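D-3-phosphoglycerate dehydrogenase-related protein (Vibrio cholerae, PDB 4S1V) probably catalyses the NAD-dependent interconversion of a D-2-hydroxyacid, such as 3-phosphoglycerate, and its 2-keto acid, as a member of the D-isomer-specific 2-hydroxyacid dehydrogenase family. Local coordinates at residues E266-L271 with A286-Y291; G93-E98 with V309-S314. One frame throughout, in Å; residues are numbered along the deposited sequence.

Interaction 1 (E266-L271 with A286-Y291); sequences ENEPAL and APHLGY
Glu268 and His288 meet end to edge: OE1 of Glu268 accepts a short hydrogen bond from ND1 of His288, 2.6 Å long and nearly straight at 165°. The oxygen lies almost in the imidazole plane and offers its syn lone pair, while the carboxylate itself is turned steeply to the ring, the two planes 78° apart. The glutamate arrives as an extended arm, and the two side chains cross at about a right angle. On the histidine, CG stands roughly anti to the backbone N (chi1 -152°), which swings the ring toward the glutamate, and the turn about CB-CG then presents ND1. Tyr291 leans over one face of the imidazole, its CE2 3.3 Å above the ring plane and displaced toward the rim. The other carboxylate oxygen, OE2, takes the backbone N of Tyr265, so both oxygens are held and the rotation of the group is limited. Trp133 of the second subunit packs on Glu268. Such a His-carboxylate pair, joining two loops that follow strands 259-262 and 283-285, is characteristic of the active site of D-2-hydroxyacid dehydrogenases, and the pair here is consistent with that role.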
ATOM      1  N   GLU C 266       6.202 -12.363  23.682  1.00 25.81           N
ATOM      2  CA  GLU C 266       6.336 -13.629  24.412  1.00 29.02           C
ATOM      3  C   GLU C 266       7.672 -14.318  24.163  1.00 29.47           C
ATOM      4  O   GLU C 266       8.279 -14.866  25.085  1.00 30.96           O
ATOM      5  CB  GLU C 266       5.177 -14.571  24.096  1.00 32.20           C
ATOM      6  CG  GLU C 266       3.972 -14.352  24.998  1.00 36.70           C
ATOM      7  CD  GLU C 266       3.090 -15.587  25.117  1.00 40.30           C
ATOM      8  OE1 GLU C 266       3.414 -16.631  24.510  1.00 40.87           O
ATOM      9  OE2 GLU C 266       2.063 -15.510  25.824  1.00 44.02           O
ATOM     10  N   ASN C 267       8.126 -14.275  22.916  1.00 28.89           N
ATOM     11  CA  ASN C 267       9.448 -14.757  22.564  1.00 29.86           C
ATOM     12  C   ASN C 267      10.228 -13.685  21.822  1.00 28.67           C
ATOM     13  O   ASN C 267       9.787 -13.173  20.789  1.00 27.75           O
ATOM     14  CB  ASN C 267       9.364 -16.039  21.728  1.00 31.41           C
ATOM     15  CG  ASN C 267       8.677 -17.176  22.466  1.00 33.10           C
ATOM     16  OD1 ASN C 267       7.831 -17.865  21.899  1.00 35.03           O
ATOM     17  ND2 ASN C 267       9.037 -17.380  23.736  1.00 34.76           N
ATOM     18  N   GLU C 268      11.377 -13.338  22.379  1.00 26.96           N
ATOM     19  CA  GLU C 268      12.259 -12.352  21.782  1.00 27.27           C
ATOM     20  C   GLU C 268      13.605 -13.007  21.492  1.00 26.34           C
ATOM     21  O   GLU C 268      14.097 -13.768  22.313  1.00 25.59           O
ATOM     22  CB  GLU C 268      12.422 -11.147  22.711  1.00 26.97           C
ATOM     23  CG  GLU C 268      11.144 -10.331  22.844  1.00 26.27           C
ATOM     24  CD  GLU C 268      11.200  -9.262  23.926  1.00 26.55           C
ATOM     25  OE1 GLU C 268      12.309  -8.789  24.279  1.00 25.32           O
ATOM     26  OE2 GLU C 268      10.108  -8.883  24.403  1.00 25.53           O
ATOM     27  N   PRO C 269      14.185 -12.755  20.302  1.00 27.17           N
ATOM     28  CA  PRO C 269      13.684 -12.007  19.140  1.00 26.56           C
ATOM     29  C   PRO C 269      12.313 -12.475  18.657  1.00 26.77           C
ATOM     30  O   PRO C 269      12.059 -13.674  18.603  1.00 28.03           O
ATOM     31  CB  PRO C 269      14.715 -12.327  18.060  1.00 26.44           C
ATOM     32  CG  PRO C 269      15.976 -12.567  18.809  1.00 26.72           C
ATOM     33  CD  PRO C 269      15.555 -13.256  20.074  1.00 27.16           C
ATOM     34  N   ALA C 270      11.441 -11.530  18.320  1.00 26.83           N
ATOM     35  CA  ALA C 270      10.157 -11.847  17.696  1.00 26.23           C
ATOM     36  C   ALA C 270      10.306 -11.683  16.187  1.00 26.36           C
ATOM     37  O   ALA C 270      10.784 -10.658  15.716  1.00 27.37           O
ATOM     38  CB  ALA C 270       9.064 -10.942  18.230  1.00 24.93           C
ATOM     39  N   LEU C 271       9.898 -12.701  15.439  1.00 27.48           N
ATOM     40  CA  LEU C 271      10.143 -12.752  13.999  1.00 27.42           C
ATOM     41  C   LEU C 271       8.857 -12.766  13.183  1.00 26.55           C
ATOM     42  O   LEU C 271       7.839 -13.296  13.636  1.00 26.45           O
ATOM     43  CB  LEU C 271      10.990 -13.982  13.650  1.00 28.88           C
ATOM     44  CG  LEU C 271      12.448 -14.012  14.110  1.00 31.13           C
ATOM     45  CD1 LEU C 271      13.134 -15.261  13.571  1.00 32.83           C
ATOM     46  CD2 LEU C 271      13.200 -12.758  13.681  1.00 31.95           C
ATOM     47  N   ALA C 286       7.906  -2.511  18.081  1.00 20.89           N
ATOM     48  CA  ALA C 286       9.304  -2.103  18.226  1.00 20.12           C
ATOM     49  C   ALA C 286      10.105  -3.232  18.873  1.00 20.38           C
ATOM     50  O   ALA C 286       9.549  -3.986  19.677  1.00 20.72           O
ATOM     51  CB  ALA C 286       9.403  -0.826  19.051  1.00 20.08           C
ATOM     52  N   PRO C 287      11.411  -3.348  18.540  1.00 19.93           N
ATOM     53  CA  PRO C 287      12.247  -4.460  19.006  1.00 19.80           C
ATOM     54  C   PRO C 287      12.889  -4.282  20.399  1.00 19.74           C
ATOM     55  O   PRO C 287      14.112  -4.168  20.522  1.00 20.29           O
ATOM     56  CB  PRO C 287      13.322  -4.551  17.919  1.00 20.32           C
ATOM     57  CG  PRO C 287      13.484  -3.145  17.448  1.00 19.61           C
ATOM     58  CD  PRO C 287      12.132  -2.494  17.572  1.00 20.24           C
ATOM     59  N   HIS C 288      12.053  -4.290  21.429  1.00 19.86           N
ATOM     60  CA  HIS C 288      12.467  -4.088  22.822  1.00 19.21           C
ATOM     61  C   HIS C 288      13.475  -2.984  22.995  1.00 19.40           C
ATOM     62  O   HIS C 288      14.576  -3.198  23.497  1.00 20.22           O
ATOM     63  CB  HIS C 288      12.911  -5.395  23.477  1.00 18.64           C
ATOM     64  CG  HIS C 288      12.707  -5.424  24.985  1.00 18.46           C
ATOM     65  ND1 HIS C 288      12.533  -6.564  25.670  1.00 18.01           N
ATOM     66  CD2 HIS C 288      12.640  -4.386  25.923  1.00 18.26           C
ATOM     67  CE1 HIS C 288      12.375  -6.287  26.979  1.00 18.21           C
ATOM     68  NE2 HIS C 288      12.441  -4.953  27.135  1.00 18.50           N
ATOM     69  N   LEU C 289      13.086  -1.783  22.582  1.00 19.94           N
ATOM     70  CA  LEU C 289      13.975  -0.622  22.601  1.00 20.11           C
ATOM     71  C   LEU C 289      14.038   0.149  23.924  1.00 20.57           C
ATOM     72  O   LEU C 289      14.993   0.890  24.146  1.00 20.65           O
ATOM     73  CB  LEU C 289      13.601   0.342  21.471  1.00 20.19           C
ATOM     74  CG  LEU C 289      13.742  -0.176  20.036  1.00 20.29           C
ATOM     75  CD1 LEU C 289      13.184   0.851  19.059  1.00 20.14           C
ATOM     76  CD2 LEU C 289      15.200  -0.488  19.721  1.00 19.82           C
ATOM     77  N   GLY C 290      13.035  -0.017  24.790  1.00 20.71           N
ATOM     78  CA  GLY C 290      12.941   0.761  26.037  1.00 20.73           C
ATOM     79  C   GLY C 290      14.297   1.140  26.620  1.00 21.29           C
ATOM     80  O   GLY C 290      14.630   2.329  26.737  1.00 20.90           O
ATOM     81  N   TYR C 291      15.093   0.127  26.952  1.00 20.61           N
ATOM     82  CA  TYR C 291      16.373   0.345  27.621  1.00 21.92           C
ATOM     83  C   TYR C 291      17.568   0.495  26.667  1.00 21.99           C
ATOM     84  O   TYR C 291      18.690   0.748  27.103  1.00 22.10           O
ATOM     85  CB  TYR C 291      16.631  -0.757  28.666  1.00 21.48           C
ATOM     86  CG  TYR C 291      16.740  -2.166  28.126  1.00 21.36           C
ATOM     87  CD1 TYR C 291      17.954  -2.650  27.625  1.00 21.57           C
ATOM     88  CD2 TYR C 291      15.650  -3.029  28.146  1.00 20.83           C
ATOM     89  CE1 TYR C 291      18.071  -3.934  27.128  1.00 21.40           C
ATOM     90  CE2 TYR C 291      15.761  -4.329  27.664  1.00 21.51           C
ATOM     91  CZ  TYR C 291      16.978  -4.770  27.157  1.00 21.66           C
ATOM     92  OH  TYR C 291      17.115  -6.050  26.678  1.00 22.77           O
TER

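Interaction 2 (G93-E98 with V309-S314); sequences GVTVLE and VKFAHS
A hydroxyl set against the rim of an aromatic ring is the odd feature here: OG1 of Thr95 lies 3.5 Å from CE2 of Phe311, near the ring plane and without a hydrogen bond between the two segments. CB of Thr95 comes almost as close to the same ring carbon, at 3.7 Å, so the threonine meets the phenylalanine by one corner of the ring. With OG1 beside the backbone N (chi1 -52°), CG2 is the branch left anti to that nitrogen, and the hydroxyl is the one that faces the ring edge. Phe311 reaches across from the last turn of helix 294-312, where CG anti to the backbone N (chi1 -175°) carries the ring out to the threonine. Two residues further along strand 95-98, Leu97 also directs its side chain at the helix and brings CD1 to 4.3 Å from CB of Phe311, a loose apolar touch near the root of the aromatic side chain. Thr95 and Leu97 thus address the helix from one side of the strand, one at the ring and one at its base. Just beyond the helix, OG of Ser314 donates a 2.6 Å hydrogen bond to the carbonyl O of Phe311 and lies off one ring face, 3.9 Å above the plane and displaced toward the rim, although Ser314 is poorly ordered. Phe311 also touches Leu73 of the adjoining strand 73-76 and the loop residues Lys72 and Met2. The contact lies at the surface, and no other chain of the assembly touches it. It is a helix-on-sheet packing in the five-stranded parallel alpha/beta domain, where the last turn of the C-terminal helix packs beside strand 95-98, outermost in the sheet within this chain, as in D-2-hydroxyacid dehydrogenases whose chain returns to the first domain at its end.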
ATOM      1  N   GLY C  93      28.214 -23.031  42.090  1.00 33.36           N
ATOM      2  CA  GLY C  93      29.407 -22.234  42.376  1.00 33.16           C
ATOM      3  C   GLY C  93      29.542 -20.984  41.523  1.00 32.85           C
ATOM      4  O   GLY C  93      30.651 -20.498  41.297  1.00 33.04           O
ATOM      5  N   VAL C  94      28.422 -20.451  41.048  1.00 31.10           N
ATOM      6  CA  VAL C  94      28.478 -19.228  40.251  1.00 30.75           C
ATOM      7  C   VAL C  94      27.938 -18.051  41.042  1.00 30.17           C
ATOM      8  O   VAL C  94      26.789 -18.068  41.491  1.00 31.74           O
ATOM      9  CB  VAL C  94      27.756 -19.368  38.897  1.00 30.26           C
ATOM     10  CG1 VAL C  94      27.876 -18.077  38.094  1.00 30.29           C
ATOM     11  CG2 VAL C  94      28.325 -20.545  38.111  1.00 29.75           C
ATOM     12  N   THR C  95      28.800 -17.058  41.241  1.00 29.98           N
ATOM     13  CA  THR C  95      28.421 -15.788  41.847  1.00 30.98           C
ATOM     14  C   THR C  95      27.606 -14.981  40.840  1.00 31.06           C
ATOM     15  O   THR C  95      27.993 -14.854  39.674  1.00 32.14           O
ATOM     16  CB  THR C  95      29.660 -14.968  42.277  1.00 30.69           C
ATOM     17  OG1 THR C  95      30.515 -15.784  43.078  1.00 32.00           O
ATOM     18  CG2 THR C  95      29.264 -13.728  43.097  1.00 30.04           C
ATOM     19  N   VAL C  96      26.469 -14.460  41.299  1.00 31.26           N
ATOM     20  CA  VAL C  96      25.659 -13.536  40.512  1.00 30.75           C
ATOM     21  C   VAL C  96      25.679 -12.154  41.158  1.00 29.69           C
ATOM     22  O   VAL C  96      25.223 -11.978  42.286  1.00 29.25           O
ATOM     23  CB  VAL C  96      24.205 -14.030  40.365  1.00 31.65           C
ATOM     24  CG1 VAL C  96      23.348 -12.998  39.636  1.00 31.53           C
ATOM     25  CG2 VAL C  96      24.176 -15.356  39.621  1.00 32.75           C
ATOM     26  N   LEU C  97      26.223 -11.181  40.439  1.00 28.71           N
ATOM     27  CA  LEU C  97      26.208  -9.792  40.899  1.00 28.79           C
ATOM     28  C   LEU C  97      25.266  -8.959  40.026  1.00 28.30           C
ATOM     29  O   LEU C  97      25.205  -9.147  38.806  1.00 26.37           O
ATOM     30  CB  LEU C  97      27.627  -9.201  40.898  1.00 28.21           C
ATOM     31  CG  LEU C  97      28.672  -9.826  41.840  1.00 29.04           C
ATOM     32  CD1 LEU C  97      30.082  -9.316  41.539  1.00 28.19           C
ATOM     33  CD2 LEU C  97      28.318  -9.559  43.298  1.00 29.22           C
ATOM     34  N   GLU C  98      24.530  -8.043  40.652  1.00 27.96           N
ATOM     35  CA  GLU C  98      23.615  -7.192  39.899  1.00 27.82           C
ATOM     36  C   GLU C  98      24.014  -5.723  39.859  1.00 26.95           C
ATOM     37  O   GLU C  98      24.658  -5.216  40.787  1.00 25.73           O
ATOM     38  CB  GLU C  98      22.151  -7.384  40.320  1.00 28.61           C
ATOM     39  CG  GLU C  98      21.824  -7.227  41.795  1.00 30.12           C
ATOM     40  CD  GLU C  98      20.330  -7.380  42.073  1.00 31.05           C
ATOM     41  OE1 GLU C  98      19.602  -7.933  41.220  1.00 30.70           O
ATOM     42  OE2 GLU C  98      19.873  -6.943  43.148  1.00 32.98           O
ATOM     43  N   VAL C 309      35.217  -6.186  37.854  1.00 34.54           N
ATOM     44  CA  VAL C 309      36.523  -5.825  38.439  1.00 36.34           C
ATOM     45  C   VAL C 309      36.562  -5.937  39.973  1.00 36.89           C
ATOM     46  O   VAL C 309      37.630  -6.157  40.560  1.00 37.49           O
ATOM     47  CB  VAL C 309      37.048  -4.449  37.946  1.00 36.24           C
ATOM     48  CG1 VAL C 309      37.206  -4.448  36.431  1.00 36.08           C
ATOM     49  CG2 VAL C 309      36.147  -3.308  38.392  1.00 36.87           C
ATOM     50  N   LYS C 310      35.399  -5.795  40.610  1.00 36.28           N
ATOM     51  CA  LYS C 310      35.249  -6.102  42.033  1.00 36.90           C
ATOM     52  C   LYS C 310      35.426  -7.599  42.300  1.00 38.99           C
ATOM     53  O   LYS C 310      36.033  -7.989  43.304  1.00 41.23           O
ATOM     54  CB  LYS C 310      33.888  -5.638  42.562  1.00 36.91           C
ATOM     55  CG  LYS C 310      33.806  -4.154  42.888  1.00 37.07           C
ATOM     56  CD  LYS C 310      32.471  -3.808  43.536  1.00 37.02           C
ATOM     57  CE  LYS C 310      32.487  -2.407  44.134  1.00 36.94           C
ATOM     58  NZ  LYS C 310      31.107  -1.866  44.317  1.00 37.80           N
ATOM     59  N   PHE C 311      34.894  -8.432  41.407  1.00 38.45           N
ATOM     60  CA  PHE C 311      35.040  -9.883  41.527  1.00 39.80           C
ATOM     61  C   PHE C 311      36.488 -10.298  41.283  1.00 41.69           C
ATOM     62  O   PHE C 311      37.002 -11.173  41.973  1.00 42.17           O
ATOM     63  CB  PHE C 311      34.093 -10.631  40.571  1.00 36.98           C
ATOM     64  CG  PHE C 311      34.120 -12.133  40.731  1.00 34.57           C
ATOM     65  CD1 PHE C 311      35.030 -12.911  40.017  1.00 34.26           C
ATOM     66  CD2 PHE C 311      33.230 -12.773  41.591  1.00 33.71           C
ATOM     67  CE1 PHE C 311      35.057 -14.292  40.164  1.00 32.84           C
ATOM     68  CE2 PHE C 311      33.256 -14.153  41.744  1.00 33.30           C
ATOM     69  CZ  PHE C 311      34.168 -14.913  41.027  1.00 32.08           C
ATOM     70  N   ALA C 312      37.138  -9.668  40.304  1.00 44.21           N
ATOM     71  CA  ALA C 312      38.539  -9.962  39.990  1.00 49.41           C
ATOM     72  C   ALA C 312      39.441  -9.877  41.230  1.00 52.95           C
ATOM     73  O   ALA C 312      40.322 -10.718  41.423  1.00 55.56           O
ATOM     74  CB  ALA C 312      39.046  -9.044  38.886  1.00 49.34           C
ATOM     75  N   HIS C 313      39.156  -8.904  42.076  1.00 58.59           N
ATOM     76  CA  HIS C 313      39.856  -8.600  43.311  1.00 64.10           C
ATOM     77  C   HIS C 313      39.185  -9.161  44.540  1.00 63.99           C
ATOM     78  O   HIS C 313      39.058  -8.455  45.505  1.00 63.92           O
ATOM     79  CB  HIS C 313      39.785  -7.093  43.561  1.00 67.99           C
ATOM     80  CG  HIS C 313      40.424  -6.252  42.507  1.00 72.15           C
ATOM     81  ND1 HIS C 313      40.117  -4.921  42.343  1.00 73.37           N
ATOM     82  CD2 HIS C 313      41.359  -6.538  41.574  1.00 73.78           C
ATOM     83  CE1 HIS C 313      40.837  -4.418  41.357  1.00 73.65           C
ATOM     84  NE2 HIS C 313      41.600  -5.380  40.875  1.00 74.80           N
ATOM     85  N   SER C 314      38.723 -10.385  44.513  1.00 65.14           N
ATOM     86  CA  SER C 314      37.866 -10.912  45.592  1.00 65.89           C
ATOM     87  C   SER C 314      38.149 -12.342  46.121  1.00 66.35           C
ATOM     88  O   SER C 314      37.905 -12.597  47.301  1.00 65.36           O
ATOM     89  CB  SER C 314      36.368 -10.737  45.263  1.00 65.42           C
ATOM     90  OG  SER C 314      35.909 -11.690  44.314  1.00 64.07           O
TER

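Overall arrangement
Interactions 1 and 2 lie in different parts of a two-domain fold, their centres 29 Å apart and their nearest atoms about 14 Å apart. Strand 95-98 of interaction 2 ends the five-stranded parallel sheet; interaction 1 joins loops following the last two strands of the seven-stranded sheet of the NAD-binding domain. Along the chain interaction 1 is nested within the loop closed by interaction 2. Helix 294-312 links them: it starts just after segment 286-291 and ends in segment 309-314, carrying the chain from the probable active-site region back to the first sheet. The C-terminal helix thereby completes a domain begun by the N-terminal residues.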